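Local structure of beta-1,4-mannanase (Aplysia kurodai, 3VUP) at residues F32-Q38 with D91-L95; Y102-V106 with I347-L351; N238-D242 with V255-Y259; Y264-W270 with F294-G300. The protein hydrolyses the beta-1,4-linked mannose backbone of mannan, probably to break down dietary polysaccharide in the digestive fluid of the sea hare. One frame throughout, in Å; residues are numbered along the deposited sequence.

Contact 1 of 4, residues F32-Q38 with D91-L95; sequences FGDGQWQ and DMKDL
Trp-37 and Asp-94 cross at about a right angle and meet where the rim of the indole carries its N-H. NE1 donates to Asp-94 OD2 at 2.8 Å in a nearly straight bond (174°) lying in the ring plane, and the carboxylate, turned 78° against the indole, receives it on its anti lone pair. With CG anti to the backbone N (chi1 162°), Trp-37 is laid against the neighbouring helix: Asp-91 O and Leu-95 N sit over one face toward its rim, and CZ2 comes within 3.7 Å of Leu-95 CA. Asp-94 OD2 also takes a weak bond from Gln-38 NE2 and forms a salt bridge to Lys-41, which probably balances its charge. Asp-91 runs past Trp-37 in the opposite direction, its CG 3.4 Å from Trp-37 CB. Asp-91 OD2 is gripped by Gly-33 N at 2.8 Å and by Thr-87, while Asp-91 OD1 accepts from two waters, which accept from Gln-38 N and NE2. The Phe-32 ring crosses Met-92 and Leu-95 roughly perpendicularly. Met-92 SD lies obliquely 4.4 Å from the Phe-32 ring centroid, a Met-aromatic contact, and Phe-32 CZ touches Leu-95 CD2 at 3.7 Å. Leu-61 of strand 58-65 packs on both Phe-32 and Leu-95; the contact joins the start of helix 36-53, with its lead-in loop, to helix 88-101, two outer helices of a TIM barrel.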
# COMPACT_ATOMS: atom_id res chain seq x y z
N PHE A 32 -8.36 -13.72 4.69
CA PHE A 32 -9.60 -13.00 4.94
C PHE A 32 -10.75 -13.56 4.14
O PHE A 32 -10.57 -13.95 2.99
CB PHE A 32 -9.42 -11.51 4.66
CG PHE A 32 -8.45 -10.87 5.60
CD1 PHE A 32 -8.87 -10.48 6.86
CD2 PHE A 32 -7.11 -10.75 5.26
CE1 PHE A 32 -7.98 -9.96 7.76
CE2 PHE A 32 -6.21 -10.23 6.17
CZ PHE A 32 -6.65 -9.82 7.41
N GLY A 33 -11.93 -13.59 4.74
CA GLY A 33 -13.12 -14.07 4.06
C GLY A 33 -13.20 -15.58 4.10
O GLY A 33 -12.21 -16.26 4.36
N ASP A 34 -14.39 -16.11 3.85
CA ASP A 34 -14.62 -17.55 3.82
C ASP A 34 -14.03 -18.28 5.03
O ASP A 34 -13.49 -19.39 4.91
CB ASP A 34 -14.13 -18.15 2.50
CG ASP A 34 -14.94 -17.68 1.30
OD1 ASP A 34 -15.98 -17.01 1.49
OD2 ASP A 34 -14.54 -17.98 0.15
N GLY A 35 -14.15 -17.66 6.20
CA GLY A 35 -13.72 -18.25 7.46
C GLY A 35 -12.22 -18.24 7.70
O GLY A 35 -11.75 -18.78 8.70
N GLN A 36 -11.47 -17.60 6.81
CA GLN A 36 -10.02 -17.72 6.84
C GLN A 36 -9.34 -16.88 7.92
O GLN A 36 -8.27 -17.23 8.41
CB GLN A 36 -9.44 -17.38 5.46
CG GLN A 36 -9.89 -18.38 4.41
CD GLN A 36 -9.55 -17.99 2.98
OE1 GLN A 36 -9.15 -18.84 2.20
NE2 GLN A 36 -9.74 -16.72 2.63
N TRP A 37 -9.96 -15.76 8.29
CA TRP A 37 -9.38 -14.90 9.32
C TRP A 37 -9.37 -15.59 10.67
O TRP A 37 -8.34 -15.62 11.36
CB TRP A 37 -10.09 -13.55 9.39
CG TRP A 37 -9.84 -12.82 10.67
CD1 TRP A 37 -10.72 -12.66 11.70
CD2 TRP A 37 -8.63 -12.17 11.08
NE1 TRP A 37 -10.14 -11.96 12.72
CE2 TRP A 37 -8.86 -11.64 12.37
CE3 TRP A 37 -7.37 -11.99 10.49
CZ2 TRP A 37 -7.89 -10.93 13.07
CZ3 TRP A 37 -6.41 -11.28 11.20
CH2 TRP A 37 -6.67 -10.77 12.47
N GLN A 38 -10.50 -16.17 11.07
CA GLN A 38 -10.53 -16.84 12.36
C GLN A 38 -9.56 -18.03 12.39
O GLN A 38 -9.00 -18.35 13.44
CB GLN A 38 -11.95 -17.26 12.74
CG GLN A 38 -12.88 -16.09 13.04
CD GLN A 38 -12.43 -15.23 14.21
OE1 GLN A 38 -11.72 -15.69 15.11
NE2 GLN A 38 -12.85 -13.97 14.21
N ASP A 91 -14.54 -10.22 9.49
CA ASP A 91 -13.10 -10.45 9.51
C ASP A 91 -12.35 -9.13 9.49
O ASP A 91 -11.39 -8.93 10.24
CB ASP A 91 -12.66 -11.29 8.31
CG ASP A 91 -13.20 -12.71 8.34
OD1 ASP A 91 -13.62 -13.20 9.42
OD2 ASP A 91 -13.18 -13.35 7.26
N MET A 92 -12.77 -8.22 8.62
CA MET A 92 -12.08 -6.94 8.50
C MET A 92 -12.26 -6.11 9.77
O MET A 92 -11.31 -5.47 10.24
CB MET A 92 -12.54 -6.19 7.26
CG MET A 92 -12.17 -6.89 5.94
SD MET A 92 -10.39 -7.13 5.70
CE MET A 92 -9.82 -5.43 5.56
N LYS A 93 -13.45 -6.14 10.36
CA LYS A 93 -13.67 -5.45 11.62
C LYS A 93 -12.83 -6.05 12.73
O LYS A 93 -12.22 -5.33 13.51
CB LYS A 93 -15.15 -5.43 12.00
CG LYS A 93 -15.39 -4.92 13.42
CD LYS A 93 -16.73 -4.24 13.61
CE LYS A 93 -16.76 -3.45 14.91
NZ LYS A 93 -16.40 -4.29 16.09
N ASP A 94 -12.79 -7.38 12.80
CA ASP A 94 -12.02 -8.04 13.85
C ASP A 94 -10.52 -7.81 13.70
O ASP A 94 -9.81 -7.69 14.70
CB ASP A 94 -12.34 -9.53 13.90
CG ASP A 94 -11.95 -10.16 15.22
OD1 ASP A 94 -12.32 -9.60 16.28
OD2 ASP A 94 -11.25 -11.19 15.21
N LEU A 95 -10.04 -7.76 12.46
CA LEU A 95 -8.66 -7.40 12.20
C LEU A 95 -8.35 -6.06 12.86
O LEU A 95 -7.36 -5.91 13.58
CB LEU A 95 -8.42 -7.30 10.70
CG LEU A 95 -7.14 -6.57 10.26
CD1 LEU A 95 -5.88 -7.31 10.70
CD2 LEU A 95 -7.16 -6.37 8.76
O HOH W 1 -12.93 -15.88 9.52
O HOH W 2 -14.47 -12.97 12.03

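Contact 2 of 4, residues Y102-V106 with I347-L351; sequences YNILV and IPISL
The carboxamide of Asn-103 has one face turned to the C-terminal tail: Ile-349 O stands over it, 3.4 Å from Asn-103 CG, and Leu-351 N approaches from the same side. Leu-351 N donates to Asn-103 OD1 at 2.9 Å, nearly straight at 169° but from well above the carbonyl plane rather than along a lone pair. ND2 reaches Ile-349 O through water 3, which accepts from the amide and donates to the carbonyl. Two links therefore fix the rotation of the group. Its backbone explains the position: Asn-103 has positive phi (53°) and is the C-prime residue of a Schellman motif that ends helix 88-101, with Ile-104 N bonded to Ala-99 O and Asn-103 N to Lys-100 O, just before the chain enters barrel strand 105-112. A glycine here would probably leave Leu-351 N without its acceptor and the chain end freer to move. Beside the amide, Ile-349 has CG1 between its backbone N and carbonyl carbon (chi1 64°), which presses its CD1 to 3.4 Å from Asn-103 O and 3.7 Å from Leu-105 CG. Val-16 and Asn-57 pack on the same isoleucine. Leu-351 comes down on the same side, its CD1 3.8 Å from Ile-104 O, a carbonyl buried here with no polar partner in the model, and its CD2 reaches toward Leu-105 CD2.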
# COMPACT_ATOMS: atom_id res chain seq x y z
N TYR A 102 -3.41 -3.56 20.31
CA TYR A 102 -1.96 -3.45 20.32
C TYR A 102 -1.46 -2.08 19.84
O TYR A 102 -0.27 -1.92 19.58
CB TYR A 102 -1.34 -4.57 19.48
CG TYR A 102 -1.71 -5.93 20.03
CD1 TYR A 102 -1.07 -6.43 21.15
CD2 TYR A 102 -2.72 -6.68 19.46
CE1 TYR A 102 -1.43 -7.65 21.68
CE2 TYR A 102 -3.09 -7.90 19.97
CZ TYR A 102 -2.43 -8.38 21.08
OH TYR A 102 -2.79 -9.61 21.61
N ASN A 103 -2.37 -1.11 19.75
CA ASN A 103 -1.99 0.23 19.32
C ASN A 103 -1.24 0.22 17.98
O ASN A 103 -0.20 0.87 17.81
CB ASN A 103 -1.19 0.94 20.40
CG ASN A 103 -2.05 1.34 21.58
OD1 ASN A 103 -3.24 1.58 21.43
ND2 ASN A 103 -1.45 1.41 22.76
N ILE A 104 -1.79 -0.53 17.03
CA ILE A 104 -1.23 -0.61 15.69
C ILE A 104 -2.24 -0.10 14.67
O ILE A 104 -3.38 -0.55 14.61
CB ILE A 104 -0.85 -2.07 15.32
CG1 ILE A 104 0.19 -2.63 16.29
CG2 ILE A 104 -0.36 -2.15 13.87
CD1 ILE A 104 1.52 -1.92 16.28
N LEU A 105 -1.79 0.85 13.85
CA LEU A 105 -2.53 1.32 12.69
C LEU A 105 -2.34 0.34 11.53
O LEU A 105 -1.22 -0.05 11.21
CB LEU A 105 -2.02 2.69 12.27
CG LEU A 105 -2.30 3.83 13.25
CD1 LEU A 105 -1.40 5.01 12.94
CD2 LEU A 105 -3.76 4.24 13.19
N VAL A 106 -3.45 -0.03 10.91
CA VAL A 106 -3.46 -1.04 9.86
C VAL A 106 -3.59 -0.41 8.48
O VAL A 106 -4.41 0.51 8.29
CB VAL A 106 -4.62 -2.02 10.09
CG1 VAL A 106 -4.63 -3.10 9.04
CG2 VAL A 106 -4.50 -2.62 11.44
N ILE A 347 6.37 8.42 17.55
CA ILE A 347 6.01 7.07 17.14
C ILE A 347 4.97 6.38 18.04
O ILE A 347 3.99 5.85 17.53
CB ILE A 347 7.27 6.21 16.85
CG1 ILE A 347 7.96 6.73 15.58
CG2 ILE A 347 6.90 4.74 16.72
CD1 ILE A 347 9.35 6.18 15.35
N PRO A 348 5.15 6.41 19.38
CA PRO A 348 4.14 5.73 20.20
C PRO A 348 2.76 6.35 20.04
O PRO A 348 2.62 7.58 19.99
CB PRO A 348 4.66 5.96 21.63
CG PRO A 348 6.13 6.10 21.47
CD PRO A 348 6.30 6.85 20.18
N ILE A 349 1.75 5.49 19.95
CA ILE A 349 0.38 5.94 19.81
C ILE A 349 -0.52 5.20 20.79
O ILE A 349 -0.15 4.17 21.34
CB ILE A 349 -0.16 5.73 18.36
CG1 ILE A 349 -0.20 4.25 17.99
CG2 ILE A 349 0.67 6.53 17.36
CD1 ILE A 349 -0.89 3.98 16.67
N SER A 350 -1.69 5.77 21.00
CA SER A 350 -2.69 5.18 21.86
C SER A 350 -4.03 5.23 21.15
O SER A 350 -4.53 6.31 20.82
CB SER A 350 -2.76 5.95 23.18
OG SER A 350 -3.68 5.36 24.08
N LEU A 351 -4.61 4.06 20.89
CA LEU A 351 -5.87 3.97 20.18
C LEU A 351 -7.00 3.57 21.11
O LEU A 351 -8.14 4.00 20.92
CB LEU A 351 -5.76 2.95 19.05
CG LEU A 351 -4.68 3.26 18.00
CD1 LEU A 351 -4.61 2.15 16.97
CD2 LEU A 351 -4.94 4.61 17.35
OXT LEU A 351 -6.79 2.82 22.07
O HOH W 3 1.65 2.25 22.55

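Contact 3 of 4, residues N238-D242 with V255-Y259; sequences NHYSD and VFDFY. With SO4 (sulfate ion), chain D.
Tyr-259 points its hydroxyl end at Asn-238 and the backbone of Tyr-240, and with Asp-242 and Tyr-240 it has the most surface buried in this contact. Tyr-240 O lies in the plane of the Tyr-259 ring at its edge, 3.6 Å from CE1. The Tyr-259 hydroxyl takes a weak bond from Asn-238 ND2 at 3.4 Å, the amide turned 79° against the ring, and donates to O3 of a sulfate at 2.7 Å; the ion probably comes from the crystallisation liquor and is held by His-286 N as well. Asn-238 is fixed at its other end, where OD1 accepts from Tyr-240 N in an Asx turn, the N-H arriving from well above the carbonyl plane. Tyr-240 offers its CB to Phe-256 CE2 at 4.0 Å, then carries its ring away from the segment so that OH bonds to Glu-164 and Tyr-197. Asp-242 lies obliquely across Val-255, with OD1 3.4 Å from Val-255 CB. That oxygen forms a salt bridge to Lys-287 and accepts from water 4, which also donates to Tyr-240 O and accepts from Phe-256 N, linking three polar atoms across the segments. Asp-242 begins helix 242-249, with Ser-241 as N-cap. The two segments flank this helix in the chain, so the contact ties its entrance to its exit within a beta-alpha-beta crossover of the TIM barrel, from strand 220-224 to strand 259-262.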
# COMPACT_ATOMS: atom_id res chain seq x y z
N ASN A 238 5.68 11.38 -13.03
CA ASN A 238 4.80 10.95 -11.95
C ASN A 238 3.42 10.61 -12.49
O ASN A 238 2.66 11.50 -12.87
CB ASN A 238 4.68 12.04 -10.88
CG ASN A 238 3.71 11.65 -9.79
OD1 ASN A 238 3.41 10.46 -9.59
ND2 ASN A 238 3.21 12.64 -9.06
N HIS A 239 3.12 9.32 -12.53
CA HIS A 239 1.85 8.85 -13.04
C HIS A 239 0.67 8.99 -12.10
O HIS A 239 -0.47 8.82 -12.52
CB HIS A 239 1.98 7.40 -13.46
CG HIS A 239 2.80 7.23 -14.69
ND1 HIS A 239 2.29 7.50 -15.94
CD2 HIS A 239 4.10 6.91 -14.87
CE1 HIS A 239 3.24 7.32 -16.84
NE2 HIS A 239 4.35 6.97 -16.22
N TYR A 240 0.94 9.30 -10.83
CA TYR A 240 -0.06 9.10 -9.79
C TYR A 240 -0.54 10.39 -9.13
O TYR A 240 -1.12 10.37 -8.04
CB TYR A 240 0.45 8.11 -8.75
CG TYR A 240 0.90 6.80 -9.37
CD1 TYR A 240 -0.03 5.92 -9.93
CD2 TYR A 240 2.24 6.47 -9.43
CE1 TYR A 240 0.38 4.72 -10.49
CE2 TYR A 240 2.66 5.27 -9.99
CZ TYR A 240 1.72 4.40 -10.51
OH TYR A 240 2.10 3.20 -11.07
N SER A 241 -0.28 11.51 -9.80
CA SER A 241 -0.79 12.80 -9.36
C SER A 241 -2.31 12.82 -9.36
O SER A 241 -2.98 12.04 -10.04
CB SER A 241 -0.31 13.88 -10.31
OG SER A 241 -0.89 13.68 -11.60
N ASP A 242 -2.86 13.78 -8.61
CA ASP A 242 -4.30 13.99 -8.59
C ASP A 242 -4.81 14.21 -10.01
O ASP A 242 -5.84 13.67 -10.40
CB ASP A 242 -4.64 15.24 -7.77
CG ASP A 242 -4.32 15.11 -6.28
OD1 ASP A 242 -3.77 14.08 -5.82
OD2 ASP A 242 -4.62 16.08 -5.57
N VAL A 255 -8.16 10.34 -5.49
CA VAL A 255 -6.76 10.74 -5.46
C VAL A 255 -6.11 10.14 -4.22
O VAL A 255 -6.79 9.71 -3.29
CB VAL A 255 -6.59 12.28 -5.48
CG1 VAL A 255 -7.34 12.87 -6.66
CG2 VAL A 255 -7.08 12.88 -4.16
N PHE A 256 -4.78 10.08 -4.22
CA PHE A 256 -4.06 9.59 -3.06
C PHE A 256 -3.85 10.68 -2.03
O PHE A 256 -3.58 11.83 -2.36
CB PHE A 256 -2.73 8.98 -3.49
CG PHE A 256 -2.89 7.80 -4.38
CD1 PHE A 256 -3.70 6.74 -3.98
CD2 PHE A 256 -2.29 7.74 -5.63
CE1 PHE A 256 -3.90 5.65 -4.80
CE2 PHE A 256 -2.49 6.64 -6.46
CZ PHE A 256 -3.30 5.60 -6.04
N ASP A 257 -3.98 10.31 -0.76
CA ASP A 257 -3.66 11.20 0.34
C ASP A 257 -2.17 11.23 0.67
O ASP A 257 -1.65 12.23 1.15
CB ASP A 257 -4.45 10.80 1.58
CG ASP A 257 -5.93 10.93 1.35
OD1 ASP A 257 -6.42 12.07 1.49
OD2 ASP A 257 -6.58 9.92 0.99
N PHE A 258 -1.50 10.11 0.44
CA PHE A 258 -0.06 10.04 0.65
C PHE A 258 0.52 9.06 -0.33
O PHE A 258 -0.18 8.17 -0.83
CB PHE A 258 0.31 9.71 2.10
CG PHE A 258 -0.09 8.34 2.58
CD1 PHE A 258 0.81 7.28 2.57
CD2 PHE A 258 -1.34 8.13 3.15
CE1 PHE A 258 0.47 6.03 3.09
CE2 PHE A 258 -1.69 6.89 3.67
CZ PHE A 258 -0.78 5.84 3.65
N TYR A 259 1.79 9.26 -0.65
CA TYR A 259 2.50 8.37 -1.54
C TYR A 259 3.30 7.35 -0.74
O TYR A 259 3.61 7.56 0.44
CB TYR A 259 3.42 9.19 -2.42
CG TYR A 259 2.75 10.09 -3.43
CD1 TYR A 259 1.85 9.59 -4.37
CD2 TYR A 259 3.06 11.45 -3.50
CE1 TYR A 259 1.28 10.42 -5.33
CE2 TYR A 259 2.50 12.28 -4.46
CZ TYR A 259 1.62 11.76 -5.38
OH TYR A 259 1.07 12.56 -6.36
S SO4 D . 1.91 16.23 -5.78
O1 SO4 D . 0.92 17.29 -5.71
O2 SO4 D . 2.04 15.61 -4.47
O3 SO4 D . 1.48 15.22 -6.74
O4 SO4 D . 3.20 16.80 -6.16
O HOH W 4 -3.01 11.38 -6.11

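Contact 4 of 4, residues Y264-W270 with F294-G300; sequences YSWQGKW and FWEQDGG. With SO4 (sulfate ion), chain F.
Phe-294 offers its CA to Tyr-264 CE1 at 4.0 Å as the chain leaves strand 289-293. At Trp-295 the Tyr-264 edge points at the face of the five-membered ring, planes 80° apart, an offset edge-to-face pair with CE1 3.4 Å from Trp-295 CD1. Trp-295 NE1 donates to Asp-298 OD2 at 2.9 Å, tilted 26° out of the indole plane. Were Trp-295 an alanine, Tyr-264 would probably lose the face its edge rests on, and Asp-298 OD2 a donor. Another is Gln-297 NE2, and Gln-297 CG lies over one indole face; Gln-297 N binds a sulfate, probably from the crystallisation liquor, also held by Arg-327. Asp-298 O accepts from Ser-265 N at 2.9 Å, while Asp-298 OD1 accepts from two waters, one taking the N-H of Gln-267, the other that of Gly-268 and meeting Ser-265 OG. Gly-299 O lies 3.2 Å from Trp-270 CZ2. Gly-300 N donates to Ser-265 OG at 3.0 Å, and Gly-300 CA sits 3.6 Å from Trp-270 NE1. The two loops follow barrel strands 259-262 and 289-293. Tyr-264 OH bonds to Glu-293, at the end of strand 289-293, where clan GH-A glycosidases carry their nucleophile, consistent with a wall of the active-site cleft.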
# COMPACT_ATOMS: atom_id res chain seq x y z
N TYR A 264 14.60 -1.05 -2.97
CA TYR A 264 15.51 -2.17 -2.82
C TYR A 264 16.73 -1.92 -3.68
O TYR A 264 16.63 -1.46 -4.82
CB TYR A 264 14.83 -3.45 -3.29
CG TYR A 264 13.62 -3.88 -2.49
CD1 TYR A 264 13.77 -4.62 -1.32
CD2 TYR A 264 12.33 -3.57 -2.90
CE1 TYR A 264 12.69 -5.05 -0.59
CE2 TYR A 264 11.23 -3.99 -2.17
CZ TYR A 264 11.42 -4.74 -1.02
OH TYR A 264 10.35 -5.20 -0.29
N SER A 265 17.90 -2.25 -3.15
CA SER A 265 19.11 -2.26 -3.97
C SER A 265 19.07 -3.46 -4.93
O SER A 265 18.35 -4.43 -4.69
CB SER A 265 20.37 -2.28 -3.10
OG SER A 265 20.45 -3.43 -2.26
N TRP A 266 19.84 -3.36 -6.01
CA TRP A 266 19.97 -4.44 -6.98
C TRP A 266 21.43 -4.81 -7.06
O TRP A 266 22.28 -3.94 -7.31
CB TRP A 266 19.45 -4.00 -8.35
CG TRP A 266 19.82 -4.95 -9.45
CD1 TRP A 266 20.68 -4.71 -10.48
CD2 TRP A 266 19.36 -6.30 -9.61
NE1 TRP A 266 20.77 -5.82 -11.29
CE2 TRP A 266 19.96 -6.81 -10.78
CE3 TRP A 266 18.48 -7.12 -8.89
CZ2 TRP A 266 19.73 -8.11 -11.24
CZ3 TRP A 266 18.25 -8.41 -9.36
CH2 TRP A 266 18.87 -8.89 -10.51
N GLN A 267 21.73 -6.08 -6.84
CA GLN A 267 23.11 -6.56 -6.85
C GLN A 267 23.99 -5.71 -5.94
O GLN A 267 25.14 -5.40 -6.25
CB GLN A 267 23.65 -6.62 -8.29
CG GLN A 267 22.84 -7.56 -9.16
CD GLN A 267 23.46 -7.77 -10.53
OE1 GLN A 267 24.28 -6.97 -10.99
NE2 GLN A 267 23.07 -8.84 -11.20
N GLY A 268 23.41 -5.34 -4.80
CA GLY A 268 24.13 -4.60 -3.78
C GLY A 268 24.17 -3.09 -3.96
O GLY A 268 24.74 -2.40 -3.12
N LYS A 269 23.59 -2.58 -5.04
CA LYS A 269 23.72 -1.16 -5.37
C LYS A 269 22.38 -0.44 -5.44
O LYS A 269 21.44 -0.92 -6.07
CB LYS A 269 24.43 -1.00 -6.71
CG LYS A 269 25.84 -1.54 -6.72
CD LYS A 269 26.48 -1.38 -8.09
CE LYS A 269 27.93 -1.84 -8.09
NZ LYS A 269 28.60 -1.60 -9.40
N TRP A 270 22.32 0.72 -4.80
CA TRP A 270 21.15 1.59 -4.93
C TRP A 270 21.11 2.21 -6.32
O TRP A 270 22.15 2.62 -6.84
CB TRP A 270 21.21 2.71 -3.89
CG TRP A 270 21.09 2.26 -2.48
CD1 TRP A 270 22.03 2.36 -1.50
CD2 TRP A 270 19.95 1.63 -1.88
NE1 TRP A 270 21.55 1.84 -0.32
CE2 TRP A 270 20.27 1.39 -0.53
CE3 TRP A 270 18.68 1.26 -2.35
CZ2 TRP A 270 19.38 0.79 0.35
CZ3 TRP A 270 17.80 0.66 -1.48
CH2 TRP A 270 18.15 0.43 -0.13
N PHE A 294 11.27 -2.24 2.40
CA PHE A 294 12.72 -2.33 2.29
C PHE A 294 13.17 -3.46 3.21
O PHE A 294 12.43 -3.84 4.12
CB PHE A 294 13.41 -1.02 2.70
CG PHE A 294 13.13 -0.58 4.13
CD1 PHE A 294 13.98 -0.93 5.17
CD2 PHE A 294 12.03 0.21 4.41
CE1 PHE A 294 13.73 -0.51 6.46
CE2 PHE A 294 11.77 0.64 5.70
CZ PHE A 294 12.63 0.28 6.73
N TRP A 295 14.37 -3.98 2.98
CA TRP A 295 14.96 -4.93 3.91
C TRP A 295 16.47 -4.97 3.76
O TRP A 295 17.02 -4.51 2.76
CB TRP A 295 14.35 -6.33 3.83
CG TRP A 295 14.44 -7.06 2.52
CD1 TRP A 295 15.02 -6.65 1.35
CD2 TRP A 295 13.92 -8.37 2.28
NE1 TRP A 295 14.86 -7.62 0.38
CE2 TRP A 295 14.18 -8.68 0.93
CE3 TRP A 295 13.23 -9.29 3.07
CZ2 TRP A 295 13.80 -9.90 0.37
CZ3 TRP A 295 12.85 -10.49 2.51
CH2 TRP A 295 13.13 -10.78 1.17
N GLU A 296 17.14 -5.52 4.76
CA GLU A 296 18.59 -5.44 4.82
C GLU A 296 19.29 -6.21 3.70
O GLU A 296 20.32 -5.77 3.19
CB GLU A 296 19.09 -5.91 6.19
CG GLU A 296 20.59 -5.78 6.39
CD GLU A 296 21.06 -6.09 7.81
OE1 GLU A 296 22.16 -6.65 7.95
OE2 GLU A 296 20.38 -5.74 8.79
N GLN A 297 18.73 -7.35 3.30
CA GLN A 297 19.40 -8.15 2.28
C GLN A 297 19.51 -7.41 0.93
O GLN A 297 20.38 -7.74 0.13
CB GLN A 297 18.76 -9.52 2.09
CG GLN A 297 17.40 -9.51 1.45
CD GLN A 297 17.08 -10.85 0.86
OE1 GLN A 297 16.94 -11.84 1.58
NE2 GLN A 297 16.99 -10.91 -0.47
N ASP A 298 18.65 -6.43 0.70
CA ASP A 298 18.77 -5.55 -0.46
C ASP A 298 18.79 -4.10 0.03
O ASP A 298 18.00 -3.26 -0.41
CB ASP A 298 17.64 -5.79 -1.46
CG ASP A 298 17.68 -7.19 -2.05
OD1 ASP A 298 18.62 -7.49 -2.83
OD2 ASP A 298 16.78 -7.99 -1.72
N GLY A 299 19.71 -3.84 0.95
CA GLY A 299 19.84 -2.54 1.59
C GLY A 299 21.14 -1.82 1.26
O GLY A 299 21.54 -0.91 1.97
N GLY A 300 21.79 -2.22 0.17
CA GLY A 300 22.96 -1.51 -0.32
C GLY A 300 24.14 -1.48 0.63
O GLY A 300 25.02 -0.64 0.48
S SO4 F . 16.33 -8.46 6.50
O1 SO4 F . 15.09 -9.04 6.07
O2 SO4 F . 15.83 -7.38 7.25
O3 SO4 F . 16.95 -9.24 7.55
O4 SO4 F . 17.23 -8.42 5.36
O HOH W 5 20.94 -5.81 -3.37
O HOH W 6 19.69 -7.84 -5.62
O HOH W 7 26.29 0.38 -1.85
O HOH W 8 24.03 2.01 1.28

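How the contacts relate
From the N terminus, contact 1 comes first, joining the start of helix 36-53 to helix 88-101 and closing a loop that contains strand 58-65. The chain then leaves helix 88-101 for strand 105-112, and contact 2 opens in the turn between them; Leu-95 CD2 and Val-106 CG1, 4.1 Å apart, make these two contacts neighbours. Contact 2 ties the C-terminal tail to the entry of strand 105-112 and does not close until the C terminus, 241 residues on, so contacts 3 and 4 both lie within its span, one after the other, and none of the four cross. Contact 3 brackets helix 242-249, and contact 4 joins the loops after strands 259-262 and 289-293.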